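Local coordinates for Lmo0135 protein (Listeria monocytogenes EGD-e, PDB 5ISU), which is the substrate-binding protein of an ABC transporter and probably takes part in peptide uptake across the membrane, at residues E255-Y260 against G399-N404; Y312-V317 against I448-Q453; I384-K389 against A417-S422; G23-P28 against D38-T43. All blocks are in the same frame, centred on the assembly; numbering follows the deposited sequence.

Interaction 1. Residues E255-Y260 against G399-N404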
loop_
_atom_site.group_PDB
_atom_site.type_symbol
_atom_site.label_atom_id
_atom_site.label_comp_id
_atom_site.label_asym_id
_atom_site.label_seq_id
_atom_site.Cartn_x
_atom_site.Cartn_y
_atom_site.Cartn_z
ATOM N N GLU A 255 8.476 -0.986 -3.193
ATOM C CA GLU A 255 7.060 -0.602 -3.198
ATOM C C GLU A 255 6.380 -1.051 -1.910
ATOM O O GLU A 255 5.177 -0.849 -1.746
ATOM C CB GLU A 255 6.314 -1.137 -4.428
ATOM C CG GLU A 255 4.924 -0.500 -4.603
ATOM C CD GLU A 255 4.443 -0.434 -6.049
ATOM O OE1 GLU A 255 3.829 0.600 -6.419
ATOM O OE2 GLU A 255 4.721 -1.373 -6.833
ATOM N N ASN A 256 7.162 -1.621 -0.992
ATOM C CA ASN A 256 6.644 -2.153 0.273
ATOM C C ASN A 256 5.544 -3.178 0.028
ATOM O O ASN A 256 4.610 -3.301 0.810
ATOM C CB ASN A 256 6.166 -1.037 1.204
ATOM C CG ASN A 256 7.289 -0.130 1.660
ATOM O OD1 ASN A 256 8.452 -0.501 1.665
ATOM N ND2 ASN A 256 6.934 1.053 2.073
ATOM N N ARG A 257 5.656 -3.901 -1.080
ATOM C CA ARG A 257 4.688 -4.916 -1.401
ATOM C C ARG A 257 5.249 -6.304 -1.107
ATOM O O ARG A 257 6.390 -6.606 -1.469
ATOM C CB ARG A 257 4.291 -4.836 -2.867
ATOM C CG ARG A 257 3.300 -5.914 -3.285
ATOM C CD ARG A 257 2.838 -5.738 -4.715
ATOM N NE ARG A 257 1.855 -6.762 -5.118
ATOM C CZ ARG A 257 2.151 -7.990 -5.557
ATOM N NH1 ARG A 257 1.168 -8.823 -5.906
ATOM N NH2 ARG A 257 3.415 -8.412 -5.644
ATOM N N LEU A 258 4.460 -7.116 -0.410
ATOM C CA LEU A 258 4.794 -8.506 -0.205
ATOM C C LEU A 258 4.006 -9.333 -1.232
ATOM O O LEU A 258 2.803 -9.177 -1.360
ATOM C CB LEU A 258 4.420 -8.997 1.202
ATOM C CG LEU A 258 4.498 -10.525 1.339
ATOM C CD1 LEU A 258 5.928 -11.050 1.224
ATOM C CD2 LEU A 258 3.852 -11.035 2.618
ATOM N N SER A 259 4.703 -10.183 -1.969
ATOM C CA SER A 259 4.099 -11.141 -2.903
ATOM C C SER A 259 4.130 -12.438 -2.115
ATOM O O SER A 259 5.190 -12.793 -1.575
ATOM C CB SER A 259 4.951 -11.282 -4.154
ATOM O OG SER A 259 4.488 -12.337 -4.990
ATOM N N TYR A 260 2.984 -13.115 -2.001
ATOM C CA TYR A 260 2.915 -14.345 -1.234
ATOM C C TYR A 260 1.863 -15.319 -1.721
ATOM O O TYR A 260 1.000 -14.971 -2.509
ATOM C CB TYR A 260 2.635 -14.014 0.225
ATOM C CG TYR A 260 1.265 -13.456 0.515
ATOM C CD1 TYR A 260 0.936 -12.150 0.175
ATOM C CD2 TYR A 260 0.299 -14.225 1.126
ATOM C CE1 TYR A 260 -0.315 -11.626 0.432
ATOM C CE2 TYR A 260 -0.964 -13.710 1.418
ATOM C CZ TYR A 260 -1.267 -12.410 1.065
ATOM O OH TYR A 260 -2.512 -11.892 1.333
ATOM N N GLY A 399 -0.956 -10.319 -2.848
ATOM C CA GLY A 399 0.030 -9.337 -2.435
ATOM C C GLY A 399 -0.594 -8.221 -1.657
ATOM O O GLY A 399 -1.791 -8.037 -1.713
ATOM N N TYR A 400 0.212 -7.517 -0.876
ATOM C CA TYR A 400 -0.272 -6.362 -0.138
ATOM C C TYR A 400 0.786 -5.328 0.184
ATOM O O TYR A 400 1.975 -5.628 0.258
ATOM C CB TYR A 400 -1.001 -6.755 1.153
ATOM C CG TYR A 400 -0.275 -7.686 2.151
ATOM C CD1 TYR A 400 0.952 -7.352 2.741
ATOM C CD2 TYR A 400 -0.882 -8.852 2.576
ATOM C CE1 TYR A 400 1.571 -8.207 3.660
ATOM C CE2 TYR A 400 -0.278 -9.694 3.496
ATOM C CZ TYR A 400 0.933 -9.367 4.042
ATOM O OH TYR A 400 1.471 -10.238 4.959
ATOM N N ILE A 401 0.309 -4.103 0.374
ATOM C CA ILE A 401 1.100 -2.950 0.773
ATOM C C ILE A 401 0.331 -2.441 2.002
ATOM O O ILE A 401 -0.686 -1.747 1.856
ATOM C CB ILE A 401 1.123 -1.898 -0.345
ATOM C CG1 ILE A 401 1.669 -2.509 -1.651
ATOM C CG2 ILE A 401 1.937 -0.686 0.081
ATOM C CD1 ILE A 401 1.472 -1.630 -2.873
ATOM N N MET A 402 0.805 -2.765 3.208
ATOM C CA MET A 402 0.034 -2.459 4.429
ATOM C C MET A 402 0.360 -1.264 5.312
ATOM O O MET A 402 -0.417 -0.976 6.238
ATOM C CB MET A 402 0.013 -3.695 5.325
ATOM C CG MET A 402 -0.718 -4.862 4.737
ATOM S SD MET A 402 -2.392 -4.471 4.234
ATOM C CE MET A 402 -3.184 -4.022 5.772
ATOM N N GLY A 403 1.458 -0.568 5.078
ATOM C CA GLY A 403 1.771 0.558 5.964
ATOM C C GLY A 403 2.874 0.251 6.985
ATOM O O GLY A 403 3.398 -0.881 7.049
ATOM N N ASN A 404 3.176 1.274 7.793
ATOM C CA ASN A 404 4.289 1.284 8.741
ATOM C C ASN A 404 4.068 0.692 10.139
ATOM O O ASN A 404 5.044 0.544 10.875
ATOM C CB ASN A 404 4.823 2.736 8.884
ATOM C CG ASN A 404 5.381 3.293 7.578
ATOM O OD1 ASN A 404 5.688 2.547 6.638
ATOM N ND2 ASN A 404 5.517 4.615 7.514
HETATM O O HOH W 1 3.249 -3.942 3.455
HETATM O O HOH W 2 -3.458 -9.665 0.058
#

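Interaction 2. Residues Y312-V317 against I448-Q453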
loop_
_atom_site.group_PDB
_atom_site.type_symbol
_atom_site.label_atom_id
_atom_site.label_comp_id
_atom_site.label_asym_id
_atom_site.label_seq_id
_atom_site.Cartn_x
_atom_site.Cartn_y
_atom_site.Cartn_z
ATOM N N TYR A 312 9.065 -3.105 13.804
ATOM C CA TYR A 312 9.316 -4.404 14.418
ATOM C C TYR A 312 9.561 -5.522 13.401
ATOM O O TYR A 312 9.626 -6.705 13.757
ATOM C CB TYR A 312 8.229 -4.743 15.451
ATOM C CG TYR A 312 7.937 -3.555 16.365
ATOM C CD1 TYR A 312 8.952 -2.945 17.095
ATOM C CD2 TYR A 312 6.653 -3.042 16.484
ATOM C CE1 TYR A 312 8.697 -1.862 17.921
ATOM C CE2 TYR A 312 6.378 -1.958 17.315
ATOM C CZ TYR A 312 7.401 -1.364 18.022
ATOM O OH TYR A 312 7.127 -0.290 18.831
ATOM N N PHE A 313 9.743 -5.154 12.140
ATOM C CA PHE A 313 10.084 -6.143 11.145
ATOM C C PHE A 313 11.364 -6.854 11.593
ATOM O O PHE A 313 12.253 -6.211 12.138
ATOM C CB PHE A 313 10.376 -5.486 9.798
ATOM C CG PHE A 313 11.025 -6.413 8.805
ATOM C CD1 PHE A 313 10.261 -7.185 7.964
ATOM C CD2 PHE A 313 12.418 -6.509 8.719
ATOM C CE1 PHE A 313 10.857 -8.054 7.045
ATOM C CE2 PHE A 313 13.024 -7.371 7.795
ATOM C CZ PHE A 313 12.240 -8.155 6.971
ATOM N N THR A 314 11.424 -8.171 11.385
ATOM C CA THR A 314 12.645 -8.951 11.642
ATOM C C THR A 314 12.721 -10.051 10.594
ATOM O O THR A 314 11.717 -10.680 10.301
ATOM C CB THR A 314 12.740 -9.560 13.064
ATOM O OG1 THR A 314 13.941 -10.340 13.163
ATOM C CG2 THR A 314 11.573 -10.474 13.378
ATOM N N ASP A 315 13.908 -10.268 10.025
ATOM C CA ASP A 315 14.094 -11.333 9.027
ATOM C C ASP A 315 14.559 -12.635 9.680
ATOM O O ASP A 315 14.911 -13.590 8.976
ATOM C CB ASP A 315 15.071 -10.909 7.904
ATOM C CG ASP A 315 16.530 -10.756 8.385
ATOM O OD1 ASP A 315 16.860 -11.081 9.552
ATOM O OD2 ASP A 315 17.360 -10.309 7.567
ATOM N N LYS A 316 14.553 -12.680 11.018
ATOM C CA LYS A 316 14.976 -13.852 11.761
ATOM C C LYS A 316 13.786 -14.742 12.101
ATOM O O LYS A 316 13.457 -14.953 13.266
ATOM C CB LYS A 316 15.690 -13.420 13.042
ATOM C CG LYS A 316 16.870 -12.507 12.809
ATOM C CD LYS A 316 17.482 -12.098 14.127
ATOM C CE LYS A 316 18.637 -11.147 13.914
ATOM N NZ LYS A 316 19.204 -10.757 15.224
ATOM N N VAL A 317 13.135 -15.257 11.070
ATOM C CA VAL A 317 12.003 -16.165 11.235
ATOM C C VAL A 317 12.293 -17.394 10.387
ATOM O O VAL A 317 13.192 -17.366 9.549
ATOM C CB VAL A 317 10.642 -15.519 10.801
ATOM C CG1 VAL A 317 10.273 -14.369 11.715
ATOM C CG2 VAL A 317 10.660 -15.048 9.350
ATOM N N ILE A 448 6.178 -8.616 21.281
ATOM C CA ILE A 448 4.872 -9.140 20.874
ATOM C C ILE A 448 4.809 -9.367 19.362
ATOM O O ILE A 448 4.401 -10.442 18.912
ATOM C CB ILE A 448 3.713 -8.216 21.331
ATOM C CG1 ILE A 448 3.628 -8.227 22.857
ATOM C CG2 ILE A 448 2.378 -8.690 20.749
ATOM C CD1 ILE A 448 2.794 -7.109 23.448
ATOM N N TYR A 449 5.197 -8.373 18.574
ATOM C CA TYR A 449 5.156 -8.562 17.125
ATOM C C TYR A 449 6.226 -9.556 16.632
ATOM O O TYR A 449 6.048 -10.179 15.585
ATOM C CB TYR A 449 5.144 -7.236 16.371
ATOM C CG TYR A 449 3.837 -6.499 16.605
ATOM C CD1 TYR A 449 2.668 -6.890 15.957
ATOM C CD2 TYR A 449 3.767 -5.439 17.492
ATOM C CE1 TYR A 449 1.466 -6.245 16.198
ATOM C CE2 TYR A 449 2.576 -4.785 17.735
ATOM C CZ TYR A 449 1.429 -5.183 17.089
ATOM O OH TYR A 449 0.262 -4.486 17.326
ATOM N N GLU A 450 7.302 -9.736 17.393
ATOM C CA GLU A 450 8.296 -10.773 17.039
ATOM C C GLU A 450 7.677 -12.158 17.205
ATOM O O GLU A 450 7.841 -13.014 16.322
ATOM C CB GLU A 450 9.591 -10.633 17.822
ATOM C CG GLU A 450 10.413 -9.456 17.323
ATOM C CD GLU A 450 11.739 -9.281 18.038
ATOM O OE1 GLU A 450 11.923 -9.826 19.155
ATOM O OE2 GLU A 450 12.605 -8.578 17.475
ATOM N N LYS A 451 6.918 -12.361 18.283
ATOM C CA LYS A 451 6.269 -13.645 18.477
ATOM C C LYS A 451 5.252 -13.896 17.396
ATOM O O LYS A 451 5.136 -15.015 16.925
ATOM C CB LYS A 451 5.621 -13.818 19.871
ATOM C CG LYS A 451 6.633 -14.081 20.979
ATOM C CD LYS A 451 6.060 -14.932 22.124
ATOM C CE LYS A 451 5.018 -14.226 22.981
ATOM N NZ LYS A 451 5.615 -13.178 23.856
ATOM N N ILE A 452 4.515 -12.858 17.013
ATOM C CA ILE A 452 3.498 -12.964 15.951
ATOM C C ILE A 452 4.152 -13.391 14.635
ATOM O O ILE A 452 3.691 -14.341 13.992
ATOM C CB ILE A 452 2.686 -11.656 15.809
ATOM C CG1 ILE A 452 1.861 -11.428 17.089
ATOM C CG2 ILE A 452 1.763 -11.721 14.594
ATOM C CD1 ILE A 452 1.142 -10.105 17.146
ATOM N N GLN A 453 5.264 -12.740 14.290
ATOM C CA GLN A 453 6.019 -13.078 13.073
ATOM C C GLN A 453 6.526 -14.508 13.174
ATOM O O GLN A 453 6.446 -15.276 12.215
ATOM C CB GLN A 453 7.183 -12.086 12.820
ATOM C CG GLN A 453 6.738 -10.662 12.481
ATOM C CD GLN A 453 7.900 -9.696 12.343
ATOM O OE1 GLN A 453 8.562 -9.615 11.292
ATOM N NE2 GLN A 453 8.148 -8.940 13.399
#

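Interaction 3. Residues I384-K389 against A417-S422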
loop_
_atom_site.group_PDB
_atom_site.type_symbol
_atom_site.label_atom_id
_atom_site.label_comp_id
_atom_site.label_asym_id
_atom_site.label_seq_id
_atom_site.Cartn_x
_atom_site.Cartn_y
_atom_site.Cartn_z
ATOM N N ILE A 384 -14.297 -15.244 -5.237
ATOM C CA ILE A 384 -13.791 -16.501 -4.690
ATOM C C ILE A 384 -12.982 -16.307 -3.412
ATOM O O ILE A 384 -13.287 -16.920 -2.390
ATOM C CB ILE A 384 -12.949 -17.279 -5.723
ATOM C CG1 ILE A 384 -13.866 -17.847 -6.810
ATOM C CG2 ILE A 384 -12.199 -18.436 -5.068
ATOM C CD1 ILE A 384 -13.132 -18.539 -7.945
ATOM N N THR A 385 -11.973 -15.445 -3.460
ATOM C CA THR A 385 -11.085 -15.257 -2.312
ATOM C C THR A 385 -11.595 -14.294 -1.248
ATOM O O THR A 385 -11.079 -14.282 -0.140
ATOM C CB THR A 385 -9.670 -14.812 -2.753
ATOM O OG1 THR A 385 -9.718 -13.487 -3.295
ATOM C CG2 THR A 385 -9.117 -15.774 -3.782
ATOM N N LEU A 386 -12.586 -13.479 -1.574
ATOM C CA LEU A 386 -13.135 -12.550 -0.587
ATOM C C LEU A 386 -14.223 -13.262 0.237
ATOM O O LEU A 386 -14.712 -12.722 1.231
ATOM C CB LEU A 386 -13.677 -11.294 -1.276
ATOM C CG LEU A 386 -13.566 -9.991 -0.487
ATOM C CD1 LEU A 386 -12.088 -9.616 -0.301
ATOM C CD2 LEU A 386 -14.310 -8.874 -1.207
ATOM N N ASP A 387 -14.566 -14.489 -0.171
ATOM C CA ASP A 387 -15.577 -15.310 0.509
ATOM C C ASP A 387 -14.901 -16.265 1.512
ATOM O O ASP A 387 -14.348 -17.295 1.125
ATOM C CB ASP A 387 -16.382 -16.098 -0.544
ATOM C CG ASP A 387 -17.517 -16.918 0.053
ATOM O OD1 ASP A 387 -17.868 -16.723 1.246
ATOM O OD2 ASP A 387 -18.072 -17.758 -0.694
ATOM N N ARG A 388 -14.982 -15.924 2.798
ATOM C CA ARG A 388 -14.357 -16.716 3.876
ATOM C C ARG A 388 -14.835 -18.171 4.038
ATOM O O ARG A 388 -14.208 -18.939 4.769
ATOM C CB ARG A 388 -14.450 -15.972 5.233
ATOM C CG ARG A 388 -13.666 -14.661 5.319
ATOM C CD ARG A 388 -12.150 -14.854 5.419
ATOM N NE ARG A 388 -11.614 -15.673 4.332
ATOM C CZ ARG A 388 -11.344 -15.238 3.100
ATOM N NH1 ARG A 388 -10.887 -16.091 2.192
ATOM N NH2 ARG A 388 -11.536 -13.968 2.755
ATOM N N LYS A 389 -15.912 -18.557 3.363
ATOM C CA LYS A 389 -16.400 -19.938 3.448
ATOM C C LYS A 389 -15.946 -20.785 2.260
ATOM O O LYS A 389 -16.175 -21.997 2.242
ATOM C CB LYS A 389 -17.922 -19.940 3.497
ATOM C CG LYS A 389 -18.501 -19.173 4.682
ATOM C CD LYS A 389 -19.955 -18.806 4.455
ATOM C CE LYS A 389 -20.100 -17.757 3.356
ATOM N NZ LYS A 389 -21.514 -17.336 3.186
ATOM N N ALA A 417 -11.277 -12.081 10.544
ATOM C CA ALA A 417 -10.979 -11.063 9.543
ATOM C C ALA A 417 -11.449 -11.407 8.124
ATOM O O ALA A 417 -11.353 -12.562 7.693
ATOM C CB ALA A 417 -9.499 -10.744 9.547
ATOM N N PRO A 418 -11.955 -10.393 7.394
ATOM C CA PRO A 418 -12.445 -10.612 6.036
ATOM C C PRO A 418 -11.328 -10.879 5.017
ATOM O O PRO A 418 -11.597 -11.490 3.987
ATOM C CB PRO A 418 -13.190 -9.306 5.712
ATOM C CG PRO A 418 -12.526 -8.278 6.550
ATOM C CD PRO A 418 -12.091 -8.982 7.808
ATOM N N TYR A 419 -10.093 -10.453 5.299
ATOM C CA TYR A 419 -8.995 -10.702 4.353
ATOM C C TYR A 419 -8.054 -11.835 4.814
ATOM O O TYR A 419 -6.926 -11.917 4.362
ATOM C CB TYR A 419 -8.239 -9.399 4.035
ATOM C CG TYR A 419 -9.159 -8.228 3.721
ATOM C CD1 TYR A 419 -9.918 -8.200 2.544
ATOM C CD2 TYR A 419 -9.258 -7.138 4.589
ATOM C CE1 TYR A 419 -10.764 -7.131 2.261
ATOM C CE2 TYR A 419 -10.096 -6.060 4.309
ATOM C CZ TYR A 419 -10.847 -6.060 3.145
ATOM O OH TYR A 419 -11.678 -4.995 2.853
ATOM N N ASN A 420 -8.540 -12.714 5.695
ATOM C CA ASN A 420 -7.766 -13.874 6.180
ATOM C C ASN A 420 -7.923 -14.966 5.113
ATOM O O ASN A 420 -8.716 -15.907 5.268
ATOM C CB ASN A 420 -8.323 -14.323 7.545
ATOM C CG ASN A 420 -7.539 -15.473 8.195
ATOM O OD1 ASN A 420 -6.792 -16.215 7.552
ATOM N ND2 ASN A 420 -7.746 -15.634 9.503
ATOM N N TYR A 421 -7.155 -14.830 4.036
ATOM C CA TYR A 421 -7.233 -15.754 2.874
ATOM C C TYR A 421 -6.915 -17.220 3.185
ATOM O O TYR A 421 -7.463 -18.137 2.552
ATOM C CB TYR A 421 -6.351 -15.242 1.711
ATOM C CG TYR A 421 -6.763 -13.847 1.223
ATOM C CD1 TYR A 421 -8.040 -13.624 0.706
ATOM C CD2 TYR A 421 -5.880 -12.765 1.263
ATOM C CE1 TYR A 421 -8.437 -12.373 0.262
ATOM C CE2 TYR A 421 -6.269 -11.507 0.816
ATOM C CZ TYR A 421 -7.551 -11.320 0.313
ATOM O OH TYR A 421 -7.964 -10.094 -0.137
ATOM N N SER A 422 -6.058 -17.428 4.177
ATOM C CA SER A 422 -5.664 -18.759 4.592
ATOM C C SER A 422 -6.724 -19.428 5.499
ATOM O O SER A 422 -6.681 -20.636 5.692
ATOM C CB SER A 422 -4.316 -18.691 5.314
ATOM O OG SER A 422 -3.307 -18.090 4.503
HETATM O O HOH W 3 -14.107 -11.013 3.288
#

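Interaction 4. Residues G23-P28 against D38-T43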
loop_
_atom_site.group_PDB
_atom_site.type_symbol
_atom_site.label_atom_id
_atom_site.label_comp_id
_atom_site.label_asym_id
_atom_site.label_seq_id
_atom_site.Cartn_x
_atom_site.Cartn_y
_atom_site.Cartn_z
ATOM N N GLY A 23 2.015 9.495 -17.015
ATOM C CA GLY A 23 1.143 8.440 -17.542
ATOM C C GLY A 23 0.548 7.613 -16.422
ATOM O O GLY A 23 1.273 7.181 -15.532
ATOM N N VAL A 24 -0.775 7.467 -16.429
ATOM C CA VAL A 24 -1.474 6.610 -15.466
ATOM C C VAL A 24 -2.332 5.643 -16.288
ATOM O O VAL A 24 -2.586 5.883 -17.480
ATOM C CB VAL A 24 -2.306 7.401 -14.453
ATOM C CG1 VAL A 24 -1.397 8.272 -13.617
ATOM C CG2 VAL A 24 -3.368 8.243 -15.135
ATOM N N THR A 25 -2.796 4.574 -15.659
ATOM C CA THR A 25 -3.509 3.521 -16.379
ATOM C C THR A 25 -5.038 3.609 -16.468
ATOM O O THR A 25 -5.614 3.084 -17.428
ATOM C CB THR A 25 -3.137 2.139 -15.810
ATOM O OG1 THR A 25 -3.501 2.076 -14.426
ATOM C CG2 THR A 25 -1.634 1.882 -15.976
ATOM N N GLY A 26 -5.688 4.234 -15.490
ATOM C CA GLY A 26 -7.151 4.341 -15.496
ATOM C C GLY A 26 -7.655 5.685 -15.028
ATOM O O GLY A 26 -6.857 6.596 -14.760
ATOM N N ASP A 27 -8.981 5.813 -14.950
ATOM C CA ASP A 27 -9.625 7.042 -14.483
ATOM C C ASP A 27 -9.597 7.097 -12.978
ATOM O O ASP A 27 -9.732 6.064 -12.315
ATOM C CB ASP A 27 -11.107 7.149 -14.902
ATOM C CG ASP A 27 -11.297 7.434 -16.385
ATOM O OD1 ASP A 27 -11.306 6.473 -17.195
ATOM O OD2 ASP A 27 -11.536 8.621 -16.721
ATOM N N PRO A 28 -9.460 8.308 -12.419
ATOM C CA PRO A 28 -9.511 8.382 -10.980
ATOM C C PRO A 28 -10.958 8.223 -10.508
ATOM O O PRO A 28 -11.878 8.271 -11.319
ATOM C CB PRO A 28 -9.015 9.794 -10.695
ATOM C CG PRO A 28 -9.500 10.580 -11.869
ATOM C CD PRO A 28 -9.470 9.644 -13.044
ATOM N N ASP A 38 -7.780 3.755 -4.399
ATOM C CA ASP A 38 -7.162 3.122 -5.584
ATOM C C ASP A 38 -5.845 3.853 -5.989
ATOM O O ASP A 38 -5.610 4.983 -5.584
ATOM C CB ASP A 38 -8.134 3.075 -6.766
ATOM C CG ASP A 38 -8.491 4.465 -7.278
ATOM O OD1 ASP A 38 -9.051 5.253 -6.475
ATOM O OD2 ASP A 38 -8.211 4.774 -8.469
ATOM N N ARG A 39 -5.018 3.193 -6.797
ATOM C CA ARG A 39 -3.707 3.723 -7.205
ATOM C C ARG A 39 -3.767 5.050 -7.957
ATOM O O ARG A 39 -3.007 5.974 -7.636
ATOM C CB ARG A 39 -2.913 2.651 -7.991
ATOM C CG ARG A 39 -1.680 3.157 -8.743
ATOM C CD ARG A 39 -0.757 2.038 -9.248
ATOM N NE ARG A 39 0.233 1.596 -8.244
ATOM C CZ ARG A 39 0.113 0.565 -7.401
ATOM N NH1 ARG A 39 1.104 0.308 -6.551
ATOM N NH2 ARG A 39 -0.968 -0.219 -7.387
ATOM N N VAL A 40 -4.702 5.184 -8.895
ATOM C CA VAL A 40 -4.790 6.403 -9.690
ATOM C C VAL A 40 -5.251 7.600 -8.876
ATOM O O VAL A 40 -4.647 8.677 -8.955
ATOM C CB VAL A 40 -5.670 6.224 -10.931
ATOM C CG1 VAL A 40 -5.737 7.533 -11.721
ATOM C CG2 VAL A 40 -5.116 5.107 -11.796
ATOM N N THR A 41 -6.283 7.411 -8.070
ATOM C CA THR A 41 -6.808 8.504 -7.272
ATOM C C THR A 41 -5.771 8.974 -6.256
ATOM O O THR A 41 -5.619 10.182 -6.026
ATOM C CB THR A 41 -8.104 8.108 -6.514
ATOM O OG1 THR A 41 -9.058 7.566 -7.425
ATOM C CG2 THR A 41 -8.722 9.292 -5.844
ATOM N N LEU A 42 -5.075 8.027 -5.636
ATOM C CA LEU A 42 -4.056 8.384 -4.647
ATOM C C LEU A 42 -2.896 9.132 -5.295
ATOM O O LEU A 42 -2.318 10.028 -4.692
ATOM C CB LEU A 42 -3.540 7.132 -3.899
ATOM C CG LEU A 42 -4.478 6.560 -2.831
ATOM C CD1 LEU A 42 -4.032 5.198 -2.304
ATOM C CD2 LEU A 42 -4.630 7.541 -1.677
ATOM N N THR A 43 -2.558 8.744 -6.522
ATOM C CA THR A 43 -1.467 9.361 -7.250
ATOM C C THR A 43 -1.804 10.828 -7.511
ATOM O O THR A 43 -0.967 11.705 -7.318
ATOM C CB THR A 43 -1.219 8.617 -8.586
ATOM O OG1 THR A 43 -0.871 7.263 -8.320
ATOM C CG2 THR A 43 -0.093 9.257 -9.400
#

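Interaction 1. Residues E255-Y260 against G399-N404
Arg-257 lies along Ile-401, Tyr-400 and Gly-399, touching them with CB, CG and the guanidinium end. Its CB meets Ile-401 CG1 at 3.7 Å, and its CG is 3.8 Å from Tyr-400 O. With CG anti to the backbone N (chi1 178°) and the chain extended as far as NE, the guanidinium is carried on to Gly-399: NE and CZ come near the glycine CA, and one face of the group sits over it, with Arg-257 NH1 3.7 Å from Gly-399 CA. At the tip, NH2 makes a salt bridge with Asp-468, which ties the arginine to strand 462-475 as well. Beneath this side chain the backbones are joined by a reciprocal pair of bonds, Leu-258 N to Tyr-400 O at 3.0 Å and Tyr-400 N to Leu-258 O at 3.1 Å. Beyond Ile-401 the chains separate, and a water links Asn-256 O to Met-402 N. On the side of the sheet opposite Arg-257, Leu-258 and Tyr-400 lie side by side, Leu-258 CD2 reaching Tyr-400 OH at 3.4 Å; that hydroxyl bonds to Phe-305 O and Tyr-413 OH. Tyr-260 crosses Tyr-400 with the ring planes at 48°, Tyr-260 CE1 being 3.6 Å from Tyr-400 CD2. A second water spans Tyr-260 OH and Gly-399 O. Leu-258 with Tyr-400 is an antiparallel hydrogen-bonded pair, and Ser-259 with Gly-399 a non-hydrogen-bonded one. Strand 248-263 pairs antiparallel with 395-400 and also with 462-475 in a mixed sheet, consistent with the type 2 periplasmic-binding-protein fold.

Interaction 2. Residues Y312-V317 against I448-Q453
Gln-453 reaches out from helix 442-458 and clasps the backbone of Tyr-312 and Thr-314 with both ends of its amide. Gln-453 NE2 donates to Tyr-312 O at 2.7 Å, a bond that lies in the glutamine amide plane but approaches the tyrosine carbonyl from above its plane. In return, Thr-314 N donates to Gln-453 OE1 at 3.2 Å, in the carbonyl plane and on a lone pair. Gln-453 NE2 also bonds to Tyr-449 O, 3.3 Å away and one helical turn back, while OE1 receives Ser-304 OG. Four partners therefore fix the rotation of a buried amide. Its stem, with CG beside the backbone N (chi1 -67°) and an extended continuation, carries the group out to the loop. Thr-314 adds its methyl: Thr-314 CG2 packs 3.8 Å from Gln-453 NE2 and also lies near Glu-450 CG. Its OG1 points elsewhere, taking the N-H of Lys-316 in an ST turn; further along, Val-317 CG1 lies 4.0 Å from Gln-453 CB. Tyr-312 flanks the amide toward the start of the helix, crossing Tyr-449 obliquely with Tyr-312 CD2 at 3.9 Å from Tyr-449 CD2. The hydroxyl of Tyr-312 goes on to Asp-442, the first residue of that helix. The glutamine amide thus bridges the C=O of Tyr-312 and the N-H of Thr-314 and docks the irregular link between strand 299-301 and helix 324-334 against helix 442-458.

Interaction 3. Residues I384-K389 against A417-S422
Thr-385 turns its carbonyl to the edge of the Tyr-421 ring, with Thr-385 O 3.2 Å from Tyr-421 CD1 and in the ring plane. Next comes Leu-386, whose side chain runs beside Tyr-419 and points the same way; Leu-386 CD1 touches the edge of that ring, 3.8 Å from Tyr-419 CE1. The backbone of Leu-386 is linked to the other segment by a water that donates to both Leu-386 O and Pro-418 O. Two residues on, Arg-388 doubles back, its chain bent at chi2 (-73°) and chi3 (55°), so that the guanidinium slots between the two segments. Arg-388 NH1 and NH2 grip Thr-385 O end-on, the former at 3.0 Å, and Arg-388 NH2 also donates to Pro-418 O at 2.8 Å. One face of the guanidinium lies against the Asn-420 to Tyr-421 peptide, while NE bonds to Asn-423 OD1. Arg-388 CD packs 3.3 Å from Ala-417 O. One arginine thus gathers backbone carbonyls from both segments, fastening the chain that leaves helix 378-385 to a type I beta turn, Ala-417 to Asn-420, which runs on into an inverse gamma turn centred on Asn-420.

Interaction 4. Residues G23-P28 against D38-T43
Both methyls of Val-40 approach the Gly-26 carbonyl oxygen from one side of its plane: Val-40 CG1 stands 3.4 Å from Gly-26 O, and Val-40 CG2 3.7 Å from that oxygen. A second flat group, the Asp-38 carboxylate, is held within its own segment. Its OD1 uses the syn lone pair to take the hydroxyl of Thr-41, whereas OD2 is met from above the carboxylate plane by Thr-41 N, 3.3 Å from Asp-38 OD2. The latter is an N-cap bond, with Asp-38 immediately preceding helix 39-48. The contact sets the first turn of that helix against the end of strand 19-24, which pairs in parallel with strand 208-213, and the loop that follows it. Pro-28 closes one end: Pro-28 CB is 4.1 Å from Val-40 CG1, and Pro-28 CA lies 3.7 Å from Thr-41 OG1, which also accepts from Glu-29 N and so ties the loop to the capped turn. A chi1 of 180° swings Val-40 CG1 away from the backbone N, aiming this methyl at both Pro-28 and Val-24, with Val-24 CG2 4.2 Å from Val-40 CG1. Behind Val-24 stand Phe-211 and Ile-213 of strand 208-213.

Interaction 1 lies nearest the centre of the chain and touches two of the others. Toward interaction 4, Glu-255 OE1 forms a salt bridge of 2.7 Å with Arg-39 NH1, joining strand 248-263 to the first turn of helix 39-48 although the two centres are 18 Å apart. Toward interaction 3, also 18 Å away between centres, Tyr-260 OH packs 3.5 Å from Tyr-421 CD2, so the aromatic packing of the strand pair continues to the loop 417-422. Interaction 2 stays apart, with its nearest atoms about 6 Å from interaction 1, and it lies across the chain's centre from interaction 4, 34 Å between centres.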